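Local coordinates for Lactamase_B domain-containing protein (Bacillus lehensis G1, PDB 7EV5) that is a two-zinc metallo-beta-lactamase-fold protein, probably a hydrolase of dual activity, resembling both B3 metallo-beta-lactamases and glyoxalase II, at residues G61-V66 and I72-H77; T46-L51 and G119-S124; A144-G149 and L179-R184; A24-P29 and E34-W39; W39-Q44 and R67-I72. All blocks are in the same frame, centred on the assembly; numbering follows the deposited sequence.

Interaction 1 (G61-V66 and I72-H77); sequences GAVDAV and IPVYLH
V66 N donates to A62 O at 3.0 Å, an early backbone bond of helix 63-70, and so sets the turn from which V63 and V66 meet segment 72-77. The contact lies inside a beta-alpha-beta unit, strand 46-51, helix 63-70 and strand 74-77, and within it helix and strand meet through branched aliphatic side chains. V63 and V66, three residues apart, sit on one flank of the helix and take one partner each. The CG1 methyl of V63 stands anti to the backbone N (chi1 166°) and approaches CG2 of V74 to 3.9 Å, the two side chains slanting across one another. Beyond them I50 of the neighbouring strand packs on V66, I72 and V74, while D107 accepts a hydrogen bond from the backbone N of V74. The other branch of V63 faces P29, and its side chain is about 7 Å from that of the zinc ligand H59, so the start of the helix lies near one ligand of the metal site, though the V63 side chain is about 13 Å from a zinc ion itself. At the other end of the contact, I72 places CG1 between its N and carbonyl carbon (chi1 53°) and extends onward from there, bringing CD1 to 4.2 Å from V66 CG1.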
# COMPACT_ATOMS: atom_id res chain seq x y z
N GLY A 61 -0.33 6.12 9.49
CA GLY A 61 -0.73 7.00 10.59
C GLY A 61 -2.08 6.67 11.19
O GLY A 61 -2.32 6.98 12.36
N ALA A 62 -2.97 6.03 10.43
CA ALA A 62 -4.28 5.64 10.92
C ALA A 62 -4.37 4.17 11.31
O ALA A 62 -5.46 3.70 11.66
CB ALA A 62 -5.35 5.98 9.87
N VAL A 63 -3.25 3.44 11.28
CA VAL A 63 -3.29 2.00 11.56
C VAL A 63 -3.83 1.72 12.96
O VAL A 63 -4.72 0.88 13.14
CB VAL A 63 -1.91 1.36 11.31
CG1 VAL A 63 -1.84 -0.03 11.92
CG2 VAL A 63 -1.62 1.28 9.82
N ASP A 64 -3.30 2.41 13.98
CA ASP A 64 -3.73 2.18 15.36
C ASP A 64 -5.24 2.30 15.49
O ASP A 64 -5.92 1.39 16.00
CB ASP A 64 -3.08 3.23 16.28
CG ASP A 64 -1.66 2.88 16.71
OD1 ASP A 64 -1.29 1.69 16.76
OD2 ASP A 64 -0.90 3.83 17.02
N ALA A 65 -5.79 3.42 15.03
CA ALA A 65 -7.21 3.68 15.22
C ALA A 65 -8.06 2.68 14.45
O ALA A 65 -9.06 2.17 14.96
CB ALA A 65 -7.55 5.11 14.81
N VAL A 66 -7.68 2.37 13.21
CA VAL A 66 -8.44 1.42 12.42
C VAL A 66 -8.34 0.02 13.03
O VAL A 66 -9.35 -0.68 13.19
CB VAL A 66 -7.99 1.46 10.95
CG1 VAL A 66 -8.66 0.38 10.16
CG2 VAL A 66 -8.31 2.82 10.33
N ILE A 72 -8.95 -5.92 13.76
CA ILE A 72 -8.51 -6.60 12.55
C ILE A 72 -6.99 -6.71 12.50
O ILE A 72 -6.28 -5.88 13.09
CB ILE A 72 -9.07 -5.93 11.29
CG1 ILE A 72 -8.74 -4.44 11.29
CG2 ILE A 72 -10.57 -6.17 11.21
CD1 ILE A 72 -9.18 -3.76 10.03
N PRO A 73 -6.46 -7.71 11.81
CA PRO A 73 -5.01 -7.89 11.72
C PRO A 73 -4.37 -6.89 10.76
O PRO A 73 -5.01 -6.36 9.85
CB PRO A 73 -4.89 -9.31 11.14
CG PRO A 73 -6.16 -9.52 10.38
CD PRO A 73 -7.21 -8.84 11.22
N VAL A 74 -3.08 -6.66 11.00
CA VAL A 74 -2.22 -5.82 10.17
C VAL A 74 -1.16 -6.71 9.53
O VAL A 74 -0.44 -7.43 10.23
CB VAL A 74 -1.56 -4.71 11.01
CG1 VAL A 74 -0.53 -3.93 10.16
CG2 VAL A 74 -2.62 -3.80 11.60
N TYR A 75 -1.04 -6.63 8.20
CA TYR A 75 -0.04 -7.37 7.43
C TYR A 75 1.05 -6.43 6.93
O TYR A 75 0.74 -5.37 6.38
CB TYR A 75 -0.69 -8.05 6.22
CG TYR A 75 -1.55 -9.25 6.53
CD1 TYR A 75 -1.15 -10.53 6.16
CD2 TYR A 75 -2.77 -9.11 7.18
CE1 TYR A 75 -1.94 -11.63 6.44
CE2 TYR A 75 -3.57 -10.21 7.47
CZ TYR A 75 -3.14 -11.45 7.09
OH TYR A 75 -3.96 -12.53 7.38
N LEU A 76 2.31 -6.84 7.08
CA LEU A 76 3.45 -6.03 6.66
C LEU A 76 4.63 -6.97 6.38
O LEU A 76 4.77 -8.00 7.04
CB LEU A 76 3.83 -5.05 7.79
CG LEU A 76 5.08 -4.19 7.59
CD1 LEU A 76 4.92 -3.21 6.43
CD2 LEU A 76 5.37 -3.41 8.87
N HIS A 77 5.46 -6.59 5.41
CA HIS A 77 6.65 -7.38 5.12
C HIS A 77 7.65 -7.33 6.28
O HIS A 77 7.90 -6.27 6.86
CB HIS A 77 7.33 -6.90 3.84
CG HIS A 77 8.29 -7.90 3.28
ND1 HIS A 77 9.57 -8.05 3.77
CD2 HIS A 77 8.14 -8.84 2.32
CE1 HIS A 77 10.18 -9.03 3.10
NE2 HIS A 77 9.32 -9.52 2.23

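Interaction 2 (T46-L51 and G119-S124); sequences TPLAIL and GTFTFS
Two phenyl rings of segment 119-124 receive leucine methyls in different ways: F121 is met at its edge by CD1 of L48, which lies close to the ring plane, whereas F123 has CD1 of L51 over one face. L48 CD1 is 3.9 Å from F121 CE2 and slightly farther from CD2, so it sits at the CD2-CE2 edge, and the two side chains run at about a right angle. L51 and F123 instead reach out from opposite directions, and L51 CD1 comes to 3.9 Å from F123 CE2. Both leucines place CG beside the backbone N. Residues three apart in a regular strand would face opposite sides; here the backbone is irregular at L48 (psi -25°), and this kink lets L48 and L51 both face segment 119-124. The same L48 methyl also lies 4.2 Å from G119 CA, at the turn between strands 115-118 and 121-127, where G119 has a positive phi of 62°.

Around this row, V25 touches both L51 and F121, F27 adds to L51, and I118 packs on L48, so the surroundings are largely hydrocarbon. The touching parts of the two segments run 24° apart, yet strand 46-51 belongs to one six-stranded sheet and strand 121-127 to the other. Strand 46-51 leads directly toward the zinc ligands H54, H56, D58 and H59. Leucine and phenylalanine side chains meeting between two mixed sheets form part of the interior of the alpha-beta/beta-alpha sandwich that defines the metallo-beta-lactamase fold.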
# COMPACT_ATOMS: atom_id res chain seq x y z
N THR A 46 -17.72 -4.11 6.68
CA THR A 46 -17.01 -4.82 7.74
C THR A 46 -15.59 -5.12 7.27
O THR A 46 -15.39 -6.04 6.47
CB THR A 46 -17.74 -6.12 8.08
OG1 THR A 46 -19.03 -5.79 8.63
CG2 THR A 46 -16.96 -6.94 9.09
N PRO A 47 -14.58 -4.38 7.73
CA PRO A 47 -13.22 -4.68 7.30
C PRO A 47 -12.71 -5.96 7.94
O PRO A 47 -13.07 -6.30 9.06
CB PRO A 47 -12.41 -3.46 7.76
CG PRO A 47 -13.22 -2.83 8.81
CD PRO A 47 -14.66 -3.17 8.57
N LEU A 48 -11.87 -6.66 7.18
CA LEU A 48 -11.30 -7.95 7.57
C LEU A 48 -9.82 -7.88 7.91
O LEU A 48 -9.34 -8.72 8.68
CB LEU A 48 -11.49 -8.98 6.46
CG LEU A 48 -12.92 -9.22 5.99
CD1 LEU A 48 -12.94 -10.16 4.79
CD2 LEU A 48 -13.76 -9.78 7.13
N ALA A 49 -9.09 -6.90 7.36
CA ALA A 49 -7.64 -6.83 7.54
C ALA A 49 -7.16 -5.48 7.04
O ALA A 49 -7.82 -4.83 6.23
CB ALA A 49 -6.94 -7.95 6.76
N ILE A 50 -5.99 -5.08 7.53
CA ILE A 50 -5.20 -3.98 6.99
C ILE A 50 -3.99 -4.60 6.30
O ILE A 50 -3.22 -5.33 6.94
CB ILE A 50 -4.73 -3.03 8.10
CG1 ILE A 50 -5.94 -2.37 8.77
CG2 ILE A 50 -3.76 -1.98 7.53
CD1 ILE A 50 -5.61 -1.74 10.09
N LEU A 51 -3.83 -4.31 5.01
CA LEU A 51 -2.68 -4.76 4.24
C LEU A 51 -1.82 -3.54 3.95
O LEU A 51 -2.30 -2.55 3.38
CB LEU A 51 -3.12 -5.42 2.94
CG LEU A 51 -4.00 -6.67 3.02
CD1 LEU A 51 -4.12 -7.32 1.65
CD2 LEU A 51 -3.51 -7.66 4.06
N GLY A 119 -10.36 -13.71 3.88
CA GLY A 119 -11.76 -14.06 3.66
C GLY A 119 -11.90 -14.71 2.29
O GLY A 119 -11.22 -15.69 1.98
N THR A 120 -12.77 -14.16 1.45
CA THR A 120 -12.88 -14.64 0.07
C THR A 120 -12.11 -13.79 -0.93
O THR A 120 -12.23 -14.01 -2.14
CB THR A 120 -14.35 -14.79 -0.36
OG1 THR A 120 -15.05 -13.57 -0.12
CG2 THR A 120 -15.02 -15.93 0.39
N PHE A 121 -11.31 -12.83 -0.47
CA PHE A 121 -10.45 -12.05 -1.36
C PHE A 121 -9.12 -12.78 -1.49
O PHE A 121 -8.42 -12.99 -0.49
CB PHE A 121 -10.17 -10.66 -0.78
CG PHE A 121 -11.40 -9.84 -0.51
CD1 PHE A 121 -11.93 -9.01 -1.48
CD2 PHE A 121 -12.00 -9.88 0.73
CE1 PHE A 121 -13.04 -8.23 -1.21
CE2 PHE A 121 -13.12 -9.11 1.00
CZ PHE A 121 -13.64 -8.28 0.02
N THR A 122 -8.74 -13.13 -2.72
CA THR A 122 -7.43 -13.71 -2.94
C THR A 122 -6.55 -12.74 -3.72
O THR A 122 -7.00 -12.08 -4.66
CB THR A 122 -7.50 -15.07 -3.65
OG1 THR A 122 -8.28 -15.96 -2.84
CG2 THR A 122 -6.10 -15.67 -3.82
N PHE A 123 -5.30 -12.64 -3.28
CA PHE A 123 -4.32 -11.76 -3.88
C PHE A 123 -3.09 -12.55 -4.26
O PHE A 123 -2.71 -13.51 -3.58
CB PHE A 123 -3.86 -10.70 -2.86
CG PHE A 123 -4.98 -9.89 -2.30
CD1 PHE A 123 -5.48 -8.80 -2.99
CD2 PHE A 123 -5.52 -10.20 -1.07
CE1 PHE A 123 -6.52 -8.04 -2.47
CE2 PHE A 123 -6.55 -9.45 -0.54
CZ PHE A 123 -7.05 -8.37 -1.23
N SER A 124 -2.48 -12.17 -5.38
CA SER A 124 -1.11 -12.52 -5.66
C SER A 124 -0.21 -11.46 -5.04
O SER A 124 -0.51 -10.26 -5.12
CB SER A 124 -0.87 -12.58 -7.17
OG SER A 124 -1.45 -13.73 -7.74

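Interaction 3 (A144-G149 and L179-R184); sequences AVLFSG and LPLPER
A144 belongs to a G1 beta bulge, in which it and V145 together face Y140, and its methyl meets R184 where the loop 179-184 passes the start of strand 145-149. The backbone of A144 has the left-handed helical conformation (phi 56°, psi 55°) that commonly occupies the first bulge position, and its CB points at the loop. That carbon rests 3.5 Å above the guanidinium plane of R184, displaced toward the rim, with NH2 at 3.7 Å and CZ at 3.8 Å. R184 gets there by an extended chain from CG to NE. Since it also touches a crystal neighbour, its pose may owe something to lattice packing.

Two residues along the strand, L146 holds a second, more deeply buried point. L181 CD1 is 3.9 Å from L146 CD1 and equally far from L146 CD2, so one methyl abuts the fork of the other leucine, with the side chains roughly perpendicular. I178, T185 and Y139 surround L146, tying the end of helix 167-178 and the antiparallel neighbour strand to the same spot. The chain runs on to D150, which is a ligand of both zinc ions.

Chemically, the contact involves neither a hydrogen bond nor a salt bridge between the segments, even where it includes a charge. A methyl over the flat face of a guanidinium does not engage its in-plane N-H groups, so the two are held by dispersion.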
# COMPACT_ATOMS: atom_id res chain seq x y z
N ALA A 144 -9.02 -7.00 -11.42
CA ALA A 144 -7.90 -6.51 -12.23
C ALA A 144 -7.33 -5.20 -11.70
O ALA A 144 -7.21 -4.20 -12.41
CB ALA A 144 -8.29 -6.40 -13.71
N VAL A 145 -6.96 -5.21 -10.42
CA VAL A 145 -6.40 -4.03 -9.77
C VAL A 145 -5.18 -4.45 -8.95
O VAL A 145 -5.19 -5.51 -8.31
CB VAL A 145 -7.45 -3.29 -8.90
CG1 VAL A 145 -8.14 -4.23 -7.94
CG2 VAL A 145 -6.82 -2.12 -8.16
N LEU A 146 -4.15 -3.62 -8.98
CA LEU A 146 -2.89 -3.87 -8.30
C LEU A 146 -2.67 -2.76 -7.28
O LEU A 146 -2.57 -1.59 -7.63
CB LEU A 146 -1.74 -3.87 -9.31
CG LEU A 146 -0.32 -4.03 -8.74
CD1 LEU A 146 -0.08 -5.45 -8.28
CD2 LEU A 146 0.70 -3.60 -9.80
N PHE A 147 -2.59 -3.14 -6.00
CA PHE A 147 -2.30 -2.18 -4.94
C PHE A 147 -0.80 -2.25 -4.71
O PHE A 147 -0.31 -3.09 -3.96
CB PHE A 147 -3.12 -2.52 -3.70
CG PHE A 147 -4.60 -2.56 -3.97
CD1 PHE A 147 -5.34 -1.39 -3.98
CD2 PHE A 147 -5.24 -3.76 -4.26
CE1 PHE A 147 -6.68 -1.40 -4.23
CE2 PHE A 147 -6.60 -3.78 -4.53
CZ PHE A 147 -7.33 -2.61 -4.52
N SER A 148 -0.06 -1.37 -5.39
CA SER A 148 1.39 -1.46 -5.48
C SER A 148 2.13 -0.38 -4.70
O SER A 148 3.34 -0.21 -4.88
CB SER A 148 1.83 -1.45 -6.95
OG SER A 148 1.14 -0.46 -7.70
N GLY A 149 1.45 0.36 -3.84
CA GLY A 149 2.16 1.34 -3.02
C GLY A 149 2.90 2.36 -3.86
O GLY A 149 2.36 2.93 -4.81
N LEU A 179 5.18 -4.56 -14.67
CA LEU A 179 4.77 -4.40 -16.06
C LEU A 179 4.36 -5.69 -16.78
O LEU A 179 3.57 -5.58 -17.74
CB LEU A 179 5.80 -3.58 -16.85
CG LEU A 179 6.02 -2.15 -16.34
CD1 LEU A 179 7.05 -1.43 -17.19
CD2 LEU A 179 4.72 -1.36 -16.28
N PRO A 180 4.84 -6.89 -16.43
CA PRO A 180 4.31 -8.10 -17.09
C PRO A 180 2.85 -8.41 -16.77
O PRO A 180 2.27 -9.28 -17.43
CB PRO A 180 5.24 -9.22 -16.59
CG PRO A 180 6.48 -8.53 -16.18
CD PRO A 180 6.02 -7.21 -15.60
N LEU A 181 2.25 -7.75 -15.78
CA LEU A 181 0.84 -7.99 -15.47
C LEU A 181 -0.04 -7.49 -16.61
O LEU A 181 0.39 -6.69 -17.44
CB LEU A 181 0.49 -7.29 -14.16
CG LEU A 181 1.13 -7.92 -12.93
CD1 LEU A 181 0.94 -7.04 -11.71
CD2 LEU A 181 0.55 -9.31 -12.68
N PRO A 182 -1.30 -7.94 -16.68
CA PRO A 182 -2.15 -7.58 -17.82
C PRO A 182 -2.29 -6.07 -17.96
O PRO A 182 -2.35 -5.34 -16.97
CB PRO A 182 -3.49 -8.24 -17.49
CG PRO A 182 -3.13 -9.40 -16.63
CD PRO A 182 -1.95 -8.94 -15.81
N GLU A 183 -2.32 -5.60 -19.22
CA GLU A 183 -2.24 -4.17 -19.46
C GLU A 183 -3.45 -3.41 -18.93
O GLU A 183 -3.33 -2.23 -18.59
CB GLU A 183 -1.98 -3.87 -20.95
CG GLU A 183 -0.50 -4.03 -21.37
CD GLU A 183 -0.21 -3.49 -22.76
OE1 GLU A 183 -0.85 -2.50 -23.18
OE2 GLU A 183 0.67 -4.05 -23.44
N ARG A 184 -4.62 -4.07 -18.84
CA ARG A 184 -5.81 -3.40 -18.31
C ARG A 184 -5.81 -3.27 -16.79
O ARG A 184 -6.71 -2.62 -16.24
CB ARG A 184 -7.11 -4.08 -18.79
CG ARG A 184 -7.60 -5.25 -17.92
CD ARG A 184 -9.04 -5.67 -18.28
NE ARG A 184 -9.56 -6.67 -17.35
CZ ARG A 184 -10.68 -6.54 -16.66
NH1 ARG A 184 -11.42 -5.45 -16.79
NH2 ARG A 184 -11.07 -7.51 -15.84

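Interaction 4 (A24-P29 and E34-W39); sequences AVIFDP and EALITW
Starting from E34, segment 34-39 climbs along helix 33-42, the crossover of the beta-alpha-beta unit formed with strands 23-27 and 46-51, and L36 is its point of touch with I26 and P29. The side chain of L36 stretches toward the strand with CG anti to the backbone N (chi1 176°), and its CD2 methyl does all the reaching: it lies 3.7 Å from P29 CB and 4.2 Å from I26 CG2. I5 and L7 of strand 2-7 share the packing on L36. P29 itself sits about 6 Å, side chain to side chain, from the zinc ligand H59, and the preceding D28 is hydrogen-bonded through OD2 to H59 ND1, a second-shell bond that probably helps position that ligand. The next residue, I37, turns instead to A65 and T69 on helix 63-70. T38 OG1 folds back to E34 O at 2.7 Å, its oxygen tilted 22° from the carbonyl plane and forming a C=O...O angle of 146°; E34 O also accepts the helical bond from T38 N at 2.9 Å. W39 directs its indole toward K3 and I5 of strand 2-7, and its backbone N donates to A35 O at 3.2 Å.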
# COMPACT_ATOMS: atom_id res chain seq x y z
N ALA A 24 -14.68 -6.04 3.56
CA ALA A 24 -13.72 -5.11 3.00
C ALA A 24 -12.29 -5.42 3.43
O ALA A 24 -12.05 -5.98 4.50
CB ALA A 24 -14.05 -3.68 3.39
N VAL A 25 -11.35 -5.00 2.59
CA VAL A 25 -9.92 -5.04 2.86
C VAL A 25 -9.40 -3.61 2.76
O VAL A 25 -9.72 -2.90 1.79
CB VAL A 25 -9.19 -5.97 1.86
CG1 VAL A 25 -7.69 -6.04 2.17
CG2 VAL A 25 -9.79 -7.36 1.91
N ILE A 26 -8.62 -3.18 3.75
CA ILE A 26 -8.11 -1.82 3.84
C ILE A 26 -6.62 -1.85 3.50
O ILE A 26 -5.88 -2.66 4.05
CB ILE A 26 -8.31 -1.24 5.25
CG1 ILE A 26 -9.80 -1.21 5.63
CG2 ILE A 26 -7.67 0.14 5.34
CD1 ILE A 26 -10.05 -0.85 7.10
N PHE A 27 -6.19 -0.96 2.60
CA PHE A 27 -4.78 -0.80 2.27
C PHE A 27 -4.30 0.57 2.73
O PHE A 27 -4.97 1.58 2.48
CB PHE A 27 -4.56 -0.88 0.75
CG PHE A 27 -4.92 -2.20 0.17
CD1 PHE A 27 -3.97 -3.19 0.00
CD2 PHE A 27 -6.23 -2.47 -0.18
CE1 PHE A 27 -4.32 -4.42 -0.52
CE2 PHE A 27 -6.59 -3.70 -0.70
CZ PHE A 27 -5.63 -4.67 -0.88
N ASP A 28 -3.15 0.59 3.39
CA ASP A 28 -2.42 1.82 3.67
C ASP A 28 -3.25 2.95 4.28
O ASP A 28 -3.36 4.04 3.70
CB ASP A 28 -1.71 2.33 2.41
CG ASP A 28 -0.62 1.39 1.92
OD1 ASP A 28 -0.43 0.30 2.50
OD2 ASP A 28 0.05 1.74 0.93
N PRO A 29 -3.85 2.74 5.46
CA PRO A 29 -4.55 3.82 6.15
C PRO A 29 -3.57 4.80 6.79
O PRO A 29 -3.07 4.55 7.90
CB PRO A 29 -5.38 3.07 7.20
CG PRO A 29 -4.57 1.87 7.54
CD PRO A 29 -3.78 1.51 6.28
N GLU A 34 -10.27 9.22 11.38
CA GLU A 34 -11.70 9.38 11.62
C GLU A 34 -12.48 9.49 10.32
O GLU A 34 -13.60 8.98 10.22
CB GLU A 34 -11.93 10.60 12.51
CG GLU A 34 -11.42 10.45 13.94
CD GLU A 34 -9.91 10.43 14.03
OE1 GLU A 34 -9.25 11.16 13.25
OE2 GLU A 34 -9.39 9.69 14.88
N ALA A 35 -11.90 10.12 9.30
CA ALA A 35 -12.57 10.17 8.00
C ALA A 35 -12.72 8.77 7.41
O ALA A 35 -13.76 8.44 6.82
CB ALA A 35 -11.80 11.07 7.04
N LEU A 36 -11.68 7.94 7.53
CA LEU A 36 -11.75 6.59 7.00
C LEU A 36 -12.69 5.71 7.82
O LEU A 36 -13.51 4.99 7.25
CB LEU A 36 -10.35 5.98 6.94
CG LEU A 36 -10.30 4.51 6.48
CD1 LEU A 36 -10.82 4.35 5.07
CD2 LEU A 36 -8.86 4.00 6.58
N ILE A 37 -12.58 5.77 9.15
CA ILE A 37 -13.41 4.93 10.02
C ILE A 37 -14.88 5.27 9.86
O ILE A 37 -15.73 4.38 9.70
CB ILE A 37 -12.95 5.04 11.49
CG1 ILE A 37 -11.61 4.33 11.68
CG2 ILE A 37 -14.00 4.44 12.43
CD1 ILE A 37 -10.89 4.76 12.94
N THR A 38 -15.22 6.57 9.89
CA THR A 38 -16.62 6.95 9.77
C THR A 38 -17.18 6.63 8.39
O THR A 38 -18.36 6.27 8.28
CB THR A 38 -16.85 8.42 10.14
OG1 THR A 38 -16.10 9.28 9.28
CG2 THR A 38 -16.46 8.69 11.60
N TRP A 39 -16.37 6.72 7.33
CA TRP A 39 -16.85 6.31 6.01
C TRP A 39 -17.19 4.83 5.99
O TRP A 39 -18.26 4.43 5.51
CB TRP A 39 -15.83 6.63 4.91
CG TRP A 39 -16.29 6.19 3.54
CD1 TRP A 39 -17.13 6.86 2.72
CD2 TRP A 39 -15.94 4.99 2.85
NE1 TRP A 39 -17.33 6.16 1.56
CE2 TRP A 39 -16.61 5.00 1.62
CE3 TRP A 39 -15.13 3.89 3.16
CZ2 TRP A 39 -16.48 3.97 0.68
CZ3 TRP A 39 -15.00 2.87 2.23
CH2 TRP A 39 -15.68 2.92 1.01

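Interaction 5 (W39-Q44 and R67-I72); sequences WLKREQ and RDTFSI
F70 points CE1, CZ and CE2 toward helix 33-42, where L40 and K41 receive them in neighbouring positions. L40 CD1 lies 3.7 Å from F70 CE2 and 3.9 Å from CZ, and L40 CB supports CZ from 4.0 Å. On the more exposed flank, K41 runs past the ring in the opposite sense. A bend at its last torsion (chi4 -73°) carries NZ to 4.0 Å from F70 CE1, while CE meets T69 CG2 at 3.9 Å.

The next shell fixes these groups. T69 CG2 stands 3.9 Å above the centre of the F70 ring, and T69 OG1 is bonded to A65 O one turn earlier, which settles the rotation of that side chain. P47 and I37 also pack on the ring. Farther out, both helices stop just beyond the contact: Q44, with positive phi, closes 33-42 in a Schellman motif whose Q44 N reaches K41 O at 3.0 Å, and S71 likewise leaves helix 63-70 with positive phi.

Two helices that cover the same sheet thus meet near their C-terminal ends mainly through hydrocarbon surfaces, with an ammonium group near the ring. K41 contributes both its CE methylene, on T69, and its NZ, beside F70; at the exposed rim that ammonium is probably hydrated.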
# COMPACT_ATOMS: atom_id res chain seq x y z
N TRP A 39 -16.37 6.72 7.33
CA TRP A 39 -16.85 6.31 6.01
C TRP A 39 -17.19 4.83 5.99
O TRP A 39 -18.26 4.43 5.51
CB TRP A 39 -15.83 6.63 4.91
CG TRP A 39 -16.29 6.19 3.54
CD1 TRP A 39 -17.13 6.86 2.72
CD2 TRP A 39 -15.94 4.99 2.85
NE1 TRP A 39 -17.33 6.16 1.56
CE2 TRP A 39 -16.61 5.00 1.62
CE3 TRP A 39 -15.13 3.89 3.16
CZ2 TRP A 39 -16.48 3.97 0.68
CZ3 TRP A 39 -15.00 2.87 2.23
CH2 TRP A 39 -15.68 2.92 1.01
N LEU A 40 -16.29 3.99 6.52
CA LEU A 40 -16.56 2.56 6.58
C LEU A 40 -17.86 2.28 7.32
O LEU A 40 -18.66 1.42 6.90
CB LEU A 40 -15.40 1.84 7.26
CG LEU A 40 -14.09 1.77 6.47
CD1 LEU A 40 -12.94 1.51 7.40
CD2 LEU A 40 -14.18 0.69 5.39
N LYS A 41 -18.09 2.98 8.42
CA LYS A 41 -19.30 2.76 9.22
C LYS A 41 -20.54 3.28 8.51
O LYS A 41 -21.59 2.62 8.55
CB LYS A 41 -19.14 3.38 10.60
CG LYS A 41 -18.06 2.70 11.42
CD LYS A 41 -18.12 3.07 12.88
CE LYS A 41 -17.30 2.10 13.72
NZ LYS A 41 -17.94 0.77 13.85
N ARG A 42 -20.46 4.44 7.86
CA ARG A 42 -21.61 4.94 7.11
C ARG A 42 -22.01 3.97 6.01
O ARG A 42 -23.20 3.79 5.73
CB ARG A 42 -21.30 6.32 6.52
CG ARG A 42 -21.24 7.43 7.55
CD ARG A 42 -21.23 8.81 6.92
NE ARG A 42 -20.17 8.97 5.92
CZ ARG A 42 -18.93 9.37 6.19
NH1 ARG A 42 -18.57 9.64 7.44
NH2 ARG A 42 -18.05 9.50 5.21
N GLU A 43 -21.02 3.34 5.37
CA GLU A 43 -21.26 2.39 4.29
C GLU A 43 -21.58 0.99 4.80
O GLU A 43 -21.83 0.10 3.98
CB GLU A 43 -20.05 2.35 3.35
CG GLU A 43 -19.76 3.67 2.69
CD GLU A 43 -20.94 4.20 1.91
OE1 GLU A 43 -21.48 3.46 1.07
OE2 GLU A 43 -21.32 5.37 2.14
N GLN A 44 -21.58 0.80 6.11
CA GLN A 44 -21.89 -0.50 6.72
C GLN A 44 -20.97 -1.59 6.19
O GLN A 44 -21.40 -2.73 5.94
CB GLN A 44 -23.38 -0.84 6.56
CG GLN A 44 -24.29 0.33 6.94
CD GLN A 44 -25.75 -0.08 7.15
OE1 GLN A 44 -26.04 -1.02 7.89
NE2 GLN A 44 -26.65 0.63 6.49
N ARG A 67 -7.13 -0.40 13.38
CA ARG A 67 -6.93 -1.71 14.00
C ARG A 67 -7.73 -1.83 15.30
O ARG A 67 -8.39 -2.85 15.54
CB ARG A 67 -5.44 -1.93 14.24
CG ARG A 67 -5.05 -3.24 14.87
CD ARG A 67 -3.66 -3.11 15.51
NE ARG A 67 -3.69 -2.22 16.66
CZ ARG A 67 -2.90 -1.16 16.82
NH1 ARG A 67 -1.99 -0.85 15.91
NH2 ARG A 67 -3.02 -0.41 17.91
N ASP A 68 -7.68 -0.80 16.14
CA ASP A 68 -8.37 -0.85 17.43
C ASP A 68 -9.88 -0.83 17.25
O ASP A 68 -10.60 -1.57 17.93
CB ASP A 68 -7.93 0.33 18.30
CG ASP A 68 -6.50 0.20 18.82
OD1 ASP A 68 -5.90 -0.89 18.71
OD2 ASP A 68 -5.98 1.21 19.34
N THR A 69 -10.38 0.01 16.34
CA THR A 69 -11.82 0.14 16.15
C THR A 69 -12.45 -1.15 15.65
O THR A 69 -13.53 -1.54 16.11
CB THR A 69 -12.11 1.27 15.16
OG1 THR A 69 -11.68 2.52 15.71
CG2 THR A 69 -13.60 1.35 14.83
N PHE A 70 -11.80 -1.83 14.70
CA PHE A 70 -12.40 -2.96 14.03
C PHE A 70 -11.86 -4.32 14.46
O PHE A 70 -12.38 -5.34 14.01
CB PHE A 70 -12.27 -2.82 12.50
CG PHE A 70 -13.02 -1.64 11.94
CD1 PHE A 70 -14.41 -1.67 11.84
CD2 PHE A 70 -12.34 -0.51 11.50
CE1 PHE A 70 -15.09 -0.59 11.32
CE2 PHE A 70 -13.02 0.57 10.99
CZ PHE A 70 -14.40 0.54 10.90
N SER A 71 -10.83 -4.35 15.31
CA SER A 71 -10.22 -5.59 15.78
C SER A 71 -9.80 -6.48 14.61
O SER A 71 -10.24 -7.62 14.46
CB SER A 71 -11.13 -6.35 16.75
OG SER A 71 -11.46 -5.53 17.85
N ILE A 72 -8.95 -5.92 13.76
CA ILE A 72 -8.51 -6.60 12.55
C ILE A 72 -6.99 -6.71 12.50
O ILE A 72 -6.28 -5.88 13.09
CB ILE A 72 -9.07 -5.93 11.29
CG1 ILE A 72 -8.74 -4.44 11.29
CG2 ILE A 72 -10.57 -6.17 11.21
CD1 ILE A 72 -9.18 -3.76 10.03

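From the N terminus, interaction 4 closes the first short loop, folding helix 33-42 onto strand 23-27. Interaction 5 opens at W39, which the two share, and spans strand 46-51 to reach the end of helix 63-70. Interaction 1 begins before that loop is finished, so the two cross and share I72. Interaction 2 begins within the span of interaction 5 and crosses it as well, while enclosing interaction 1 entirely; it joins the first sheet to the second. Interaction 3 follows in series, tying the second sheet to the loop after helix 167-178. It nevertheless touches interaction 4, F147 CD2 lying 3.5 Å from F27 CZ between the sheets.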